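Local structure of beta-galactosidase (Streptococcus pneumoniae, 4CUA) at residues A[122-136]-A[147-159]. The protein is a carbohydrate-binding module of a pneumococcal beta-galactosidase and probably helps hold the enzyme on galactose-containing glycans. Numbering follows the deposited sequence.
Sequences FNDSANWKPVTNLKA and HFSFDKVETYAIR. With EDO (1,2-ethanediol), chain E.
R159 lays its guanidinium flat over one face of the W128 indole, the two planes 11° apart and CZ of R159 3.5 Å from the centroid of the five-membered ring, a cation-pi stack. With CG of R159 between its backbone N and carbonyl carbon (chi1 74°) and the chain extended from there to NE, CD passes over the six-membered ring in a CH-pi contact. The indole is fixed in turn by its own N-H: NE1 of W128 gives a 2.9 Å bond to the carbonyl O of F122. That oxygen also takes a weak bond from NH1 of R159 and one from a water that accepts from NH2. An ethanediol, probably from the crystallisation liquor, bridges NH1 of R159 and OD1 of N123, while E98 makes a salt bridge to NE of R159. Beside the stack, the methyl of A157 packs against both W128 and F122.

At the other end, OD2 of D151 takes two bonds: on its syn lone pair from ND2 of N133, 2.8 Å away, and on the anti side from OG1 of T132, at 2.6 Å. The backbone N-H of D151 adds a 3.0 Å hydrogen bond from N of D151 to O of T132. Inward of this, V131 sets CG1 over one face of the F150 ring, while CD1 of L134 reaches that ring's edge. K135 and S149 then form a single antiparallel hydrogen-bonded bridge, with N of K135 2.7 Å from O of S149.

Behind these contacts, strand 94-100 pairs with both 128-130 and 157-163, so W128 and R159 meet from strands flanking it. Strand 128-130 and the loop 131-136 thus pack against strands 157-163 and 145-155 of the antiparallel beta-sandwich characteristic of galactose-binding-like domains.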
loop_
_atom_site.group_PDB
_atom_site.type_symbol
_atom_site.label_atom_id
_atom_site.label_comp_id
_atom_site.label_asym_id
_atom_site.label_seq_id
_atom_site.Cartn_x
_atom_site.Cartn_y
_atom_site.Cartn_z
ATOM N N PHE A 122 9.050 3.833 -9.739
ATOM C CA PHE A 122 8.542 2.753 -8.932
ATOM C C PHE A 122 8.489 1.405 -9.646
ATOM O O PHE A 122 8.464 0.390 -9.001
ATOM C CB PHE A 122 7.128 3.035 -8.385
ATOM C CG PHE A 122 7.046 4.125 -7.373
ATOM C CD1 PHE A 122 8.150 4.607 -6.662
ATOM C CD2 PHE A 122 5.799 4.677 -7.092
ATOM C CE1 PHE A 122 8.029 5.629 -5.723
ATOM C CE2 PHE A 122 5.670 5.674 -6.131
ATOM C CZ PHE A 122 6.769 6.134 -5.449
ATOM N N ASN A 123 8.443 1.420 -10.980
ATOM C CA ASN A 123 8.366 0.186 -11.725
ATOM C C ASN A 123 9.720 -0.522 -11.871
ATOM O O ASN A 123 9.725 -1.654 -12.380
ATOM C CB ASN A 123 7.810 0.458 -13.101
ATOM C CG ASN A 123 6.364 0.923 -13.032
ATOM O OD1 ASN A 123 5.574 0.356 -12.277
ATOM N ND2 ASN A 123 6.030 1.921 -13.837
ATOM N N ASP A 124 10.805 0.145 -11.528
ATOM C CA ASP A 124 12.180 -0.459 -11.618
ATOM C C ASP A 124 12.500 -1.142 -10.305
ATOM O O ASP A 124 12.646 -0.457 -9.269
ATOM C CB ASP A 124 13.150 0.630 -11.973
ATOM C CG ASP A 124 14.584 0.116 -12.209
ATOM O OD1 ASP A 124 14.790 -1.105 -11.964
ATOM O OD2 ASP A 124 15.403 1.015 -12.561
ATOM N N SER A 125 12.648 -2.451 -10.328
ATOM C CA SER A 125 12.947 -3.217 -9.109
ATOM C C SER A 125 14.298 -2.809 -8.490
ATOM O O SER A 125 14.431 -2.957 -7.248
ATOM C CB SER A 125 12.864 -4.718 -9.377
ATOM O OG SER A 125 13.870 -5.029 -10.343
ATOM N N ALA A 126 15.238 -2.225 -9.241
ATOM C CA ALA A 126 16.479 -1.701 -8.637
ATOM C C ALA A 126 16.253 -0.564 -7.646
ATOM O O ALA A 126 17.142 -0.177 -6.875
ATOM C CB ALA A 126 17.494 -1.285 -9.692
ATOM N N ASN A 127 15.054 0.022 -7.670
ATOM C CA ASN A 127 14.774 1.140 -6.807
ATOM C C ASN A 127 14.134 0.750 -5.466
ATOM O O ASN A 127 13.813 1.675 -4.703
ATOM C CB ASN A 127 13.874 2.132 -7.571
ATOM C CG ASN A 127 14.615 2.865 -8.655
ATOM O OD1 ASN A 127 15.824 3.080 -8.536
ATOM N ND2 ASN A 127 13.912 3.300 -9.706
ATOM N N TRP A 128 13.978 -0.537 -5.236
ATOM C CA TRP A 128 13.398 -1.085 -4.039
ATOM C C TRP A 128 14.325 -2.074 -3.336
ATOM O O TRP A 128 15.036 -2.847 -3.994
ATOM C CB TRP A 128 12.130 -1.824 -4.365
ATOM C CG TRP A 128 11.091 -0.906 -4.959
ATOM C CD1 TRP A 128 10.822 -0.731 -6.262
ATOM C CD2 TRP A 128 10.183 -0.054 -4.241
ATOM N NE1 TRP A 128 9.850 0.234 -6.449
ATOM C CE2 TRP A 128 9.414 0.618 -5.199
ATOM C CE3 TRP A 128 9.961 0.188 -2.909
ATOM C CZ2 TRP A 128 8.441 1.578 -4.860
ATOM C CZ3 TRP A 128 8.959 1.129 -2.548
ATOM C CH2 TRP A 128 8.214 1.782 -3.540
ATOM N N LYS A 129 14.291 -2.049 -1.999
ATOM C CA LYS A 129 14.867 -3.135 -1.242
ATOM C C LYS A 129 13.876 -3.657 -0.232
ATOM O O LYS A 129 12.974 -2.861 0.212
ATOM C CB LYS A 129 16.100 -2.670 -0.455
ATOM C CG LYS A 129 17.296 -2.310 -1.348
ATOM C CD LYS A 129 18.544 -2.184 -0.492
ATOM C CE LYS A 129 19.701 -1.782 -1.385
ATOM N NZ LYS A 129 20.898 -1.511 -0.552
ATOM N N PRO A 130 13.986 -4.922 0.154
ATOM C CA PRO A 130 13.094 -5.450 1.163
ATOM C C PRO A 130 13.410 -4.954 2.561
ATOM O O PRO A 130 14.554 -4.706 2.861
ATOM C CB PRO A 130 13.278 -6.946 1.101
ATOM C CG PRO A 130 14.726 -7.086 0.670
ATOM C CD PRO A 130 14.981 -5.964 -0.271
ATOM N N VAL A 131 12.382 -4.720 3.374
ATOM C CA VAL A 131 12.607 -4.384 4.753
ATOM C C VAL A 131 13.356 -5.560 5.450
ATOM O O VAL A 131 13.281 -6.709 5.057
ATOM C CB VAL A 131 11.304 -3.990 5.460
ATOM C CG1 VAL A 131 10.773 -2.749 4.759
ATOM C CG2 VAL A 131 10.329 -5.149 5.596
ATOM N N THR A 132 14.069 -5.222 6.520
ATOM C CA THR A 132 14.815 -6.246 7.269
ATOM C C THR A 132 14.248 -6.481 8.656
ATOM O O THR A 132 13.657 -5.595 9.237
ATOM C CB THR A 132 16.299 -5.829 7.374
ATOM O OG1 THR A 132 16.459 -4.528 7.922
ATOM C CG2 THR A 132 16.910 -5.805 6.025
ATOM N N ASN A 133 14.433 -7.684 9.152
ATOM C CA ASN A 133 13.946 -8.110 10.439
ATOM C C ASN A 133 12.460 -7.818 10.634
ATOM O O ASN A 133 11.988 -7.258 11.627
ATOM C CB ASN A 133 14.790 -7.467 11.539
ATOM C CG ASN A 133 16.214 -8.041 11.581
ATOM O OD1 ASN A 133 16.378 -9.223 11.793
ATOM N ND2 ASN A 133 17.154 -7.228 11.262
ATOM N N LEU A 134 11.755 -8.225 9.615
ATOM C CA LEU A 134 10.312 -8.170 9.633
ATOM C C LEU A 134 9.716 -8.979 10.752
ATOM O O LEU A 134 10.023 -10.161 10.937
ATOM C CB LEU A 134 9.744 -8.674 8.309
ATOM C CG LEU A 134 8.202 -8.566 8.197
ATOM C CD1 LEU A 134 7.658 -7.149 8.196
ATOM C CD2 LEU A 134 7.806 -9.301 6.882
ATOM N N LYS A 135 8.785 -8.353 11.450
ATOM C CA LYS A 135 7.912 -9.035 12.349
ATOM C C LYS A 135 6.508 -8.867 11.750
ATOM O O LYS A 135 6.114 -7.751 11.468
ATOM C CB LYS A 135 7.945 -8.453 13.752
ATOM C CG LYS A 135 9.323 -8.429 14.404
ATOM C CD LYS A 135 9.215 -8.088 15.893
ATOM C CE LYS A 135 10.568 -8.266 16.582
ATOM N NZ LYS A 135 11.499 -7.174 16.188
ATOM N N ALA A 136 5.836 -9.979 11.601
ATOM C CA ALA A 136 4.542 -10.020 10.878
ATOM C C ALA A 136 3.663 -11.003 11.589
ATOM O O ALA A 136 4.133 -11.907 12.289
ATOM C CB ALA A 136 4.767 -10.498 9.460
ATOM N N HIS A 147 -0.604 -6.015 11.623
ATOM C CA HIS A 147 0.508 -5.132 11.946
ATOM C C HIS A 147 1.862 -5.754 11.630
ATOM O O HIS A 147 2.086 -6.903 11.951
ATOM C CB HIS A 147 0.449 -4.824 13.455
ATOM C CG HIS A 147 -0.816 -4.196 13.866
ATOM N ND1 HIS A 147 -1.146 -2.929 13.502
ATOM C CD2 HIS A 147 -1.861 -4.680 14.550
ATOM C CE1 HIS A 147 -2.345 -2.628 13.974
ATOM N NE2 HIS A 147 -2.786 -3.663 14.637
ATOM N N PHE A 148 2.686 -4.968 10.981
ATOM C CA PHE A 148 4.052 -5.288 10.588
ATOM C C PHE A 148 5.020 -4.278 11.173
ATOM O O PHE A 148 4.709 -3.106 11.316
ATOM C CB PHE A 148 4.195 -5.220 9.042
ATOM C CG PHE A 148 3.237 -6.088 8.302
ATOM C CD1 PHE A 148 3.470 -7.423 8.063
ATOM C CD2 PHE A 148 2.046 -5.542 7.817
ATOM C CE1 PHE A 148 2.564 -8.212 7.362
ATOM C CE2 PHE A 148 1.153 -6.332 7.110
ATOM C CZ PHE A 148 1.404 -7.663 6.864
ATOM N N SER A 149 6.200 -4.774 11.599
ATOM C CA SER A 149 7.263 -3.904 12.059
ATOM C C SER A 149 8.586 -4.454 11.511
ATOM O O SER A 149 8.675 -5.639 11.191
ATOM C CB SER A 149 7.273 -3.765 13.580
ATOM O OG SER A 149 7.547 -4.979 14.227
ATOM N N PHE A 150 9.508 -3.549 11.345
ATOM C CA PHE A 150 10.771 -3.834 10.677
ATOM C C PHE A 150 11.781 -2.776 11.048
ATOM O O PHE A 150 11.510 -1.744 11.691
ATOM C CB PHE A 150 10.566 -3.957 9.138
ATOM C CG PHE A 150 9.706 -2.892 8.552
ATOM C CD1 PHE A 150 10.216 -1.672 8.249
ATOM C CD2 PHE A 150 8.333 -3.145 8.321
ATOM C CE1 PHE A 150 9.418 -0.643 7.725
ATOM C CE2 PHE A 150 7.534 -2.126 7.824
ATOM C CZ PHE A 150 8.060 -0.896 7.544
ATOM N N ASP A 151 13.047 -3.041 10.697
ATOM C CA ASP A 151 14.066 -2.069 10.987
ATOM C C ASP A 151 13.762 -0.707 10.362
ATOM O O ASP A 151 13.386 -0.603 9.204
ATOM C CB ASP A 151 15.425 -2.561 10.475
ATOM C CG ASP A 151 15.943 -3.789 11.202
ATOM O OD1 ASP A 151 15.644 -4.030 12.416
ATOM O OD2 ASP A 151 16.647 -4.579 10.519
ATOM N N LYS A 152 13.942 0.369 11.095
ATOM C CA LYS A 152 13.746 1.666 10.611
ATOM C C LYS A 152 14.547 2.007 9.345
ATOM O O LYS A 152 15.762 1.682 9.281
ATOM C CB LYS A 152 14.099 2.603 11.745
ATOM C CG LYS A 152 14.012 4.048 11.486
ATOM C CD LYS A 152 14.364 4.709 12.846
ATOM C CE LYS A 152 15.717 4.249 13.447
ATOM N NZ LYS A 152 16.092 4.812 14.808
ATOM N N VAL A 153 13.883 2.580 8.346
ATOM C CA VAL A 153 14.467 3.111 7.114
ATOM C C VAL A 153 13.992 4.537 6.864
ATOM O O VAL A 153 12.845 4.909 7.207
ATOM C CB VAL A 153 14.121 2.226 5.879
ATOM C CG1 VAL A 153 14.755 0.882 5.973
ATOM C CG2 VAL A 153 12.629 2.046 5.691
ATOM N N GLU A 154 14.839 5.344 6.257
ATOM C CA GLU A 154 14.499 6.678 5.816
ATOM C C GLU A 154 14.233 6.650 4.310
ATOM O O GLU A 154 15.117 6.406 3.479
ATOM C CB GLU A 154 15.631 7.644 6.125
ATOM C CG GLU A 154 15.268 9.092 5.936
ATOM C CD GLU A 154 16.338 10.038 6.452
ATOM O OE1 GLU A 154 17.338 9.544 7.045
ATOM O OE2 GLU A 154 16.175 11.261 6.266
ATOM N N THR A 155 12.984 6.879 3.945
ATOM C CA THR A 155 12.561 6.575 2.575
ATOM C C THR A 155 11.429 7.509 2.150
ATOM O O THR A 155 10.632 7.989 2.984
ATOM C CB THR A 155 12.135 5.111 2.454
ATOM O OG1 THR A 155 11.884 4.819 1.066
ATOM C CG2 THR A 155 10.906 4.849 3.252
ATOM N N TYR A 156 11.343 7.725 0.829
ATOM C CA TYR A 156 10.194 8.431 0.232
ATOM C C TYR A 156 8.940 7.551 0.162
ATOM O O TYR A 156 7.840 8.107 0.053
ATOM C CB TYR A 156 10.513 8.906 -1.175
ATOM C CG TYR A 156 11.469 10.046 -1.208
ATOM C CD1 TYR A 156 11.074 11.303 -0.804
ATOM C CD2 TYR A 156 12.734 9.922 -1.793
ATOM C CE1 TYR A 156 11.926 12.401 -0.877
ATOM C CE2 TYR A 156 13.565 11.023 -1.868
ATOM C CZ TYR A 156 13.167 12.237 -1.383
ATOM O OH TYR A 156 14.040 13.331 -1.514
ATOM N N ALA A 157 9.081 6.234 0.217
ATOM C CA ALA A 157 7.921 5.340 -0.022
ATOM C C ALA A 157 8.141 3.969 0.487
ATOM O O ALA A 157 9.261 3.445 0.432
ATOM C CB ALA A 157 7.617 5.289 -1.504
ATOM N N ILE A 158 7.102 3.342 0.994
ATOM C CA ILE A 158 7.109 1.935 1.178
ATOM C C ILE A 158 5.951 1.367 0.417
ATOM O O ILE A 158 4.993 2.097 0.150
ATOM C CB ILE A 158 7.159 1.475 2.657
ATOM C CG1 ILE A 158 5.832 1.814 3.356
ATOM C CG2 ILE A 158 8.406 2.079 3.310
ATOM C CD1 ILE A 158 5.550 0.979 4.578
ATOM N N ARG A 159 6.061 0.100 0.101
ATOM C CA ARG A 159 4.981 -0.647 -0.516
ATOM C C ARG A 159 4.950 -2.085 -0.052
ATOM O O ARG A 159 5.960 -2.644 0.450
ATOM C CB ARG A 159 5.025 -0.614 -2.037
ATOM C CG ARG A 159 6.113 -1.478 -2.676
ATOM C CD ARG A 159 6.183 -1.195 -4.170
ATOM N NE ARG A 159 7.141 -2.130 -4.759
ATOM C CZ ARG A 159 7.441 -2.100 -6.064
ATOM N NH1 ARG A 159 6.822 -1.260 -6.884
ATOM N NH2 ARG A 159 8.327 -2.960 -6.516
HETATM C C1 EDO E . 4.823 -0.207 -9.051
HETATM O O1 EDO E . 4.110 0.027 -10.174
HETATM C C2 EDO E . 4.084 0.592 -7.899
HETATM O O2 EDO E . 4.384 0.004 -6.745
HETATM O O HOH W 1 9.361 -2.542 -9.144
HETATM O O HOH W 2 13.827 -2.436 7.088
HETATM O O HOH W 3 12.704 -5.310 13.357
HETATM O O HOH W 4 10.429 -4.547 14.938
#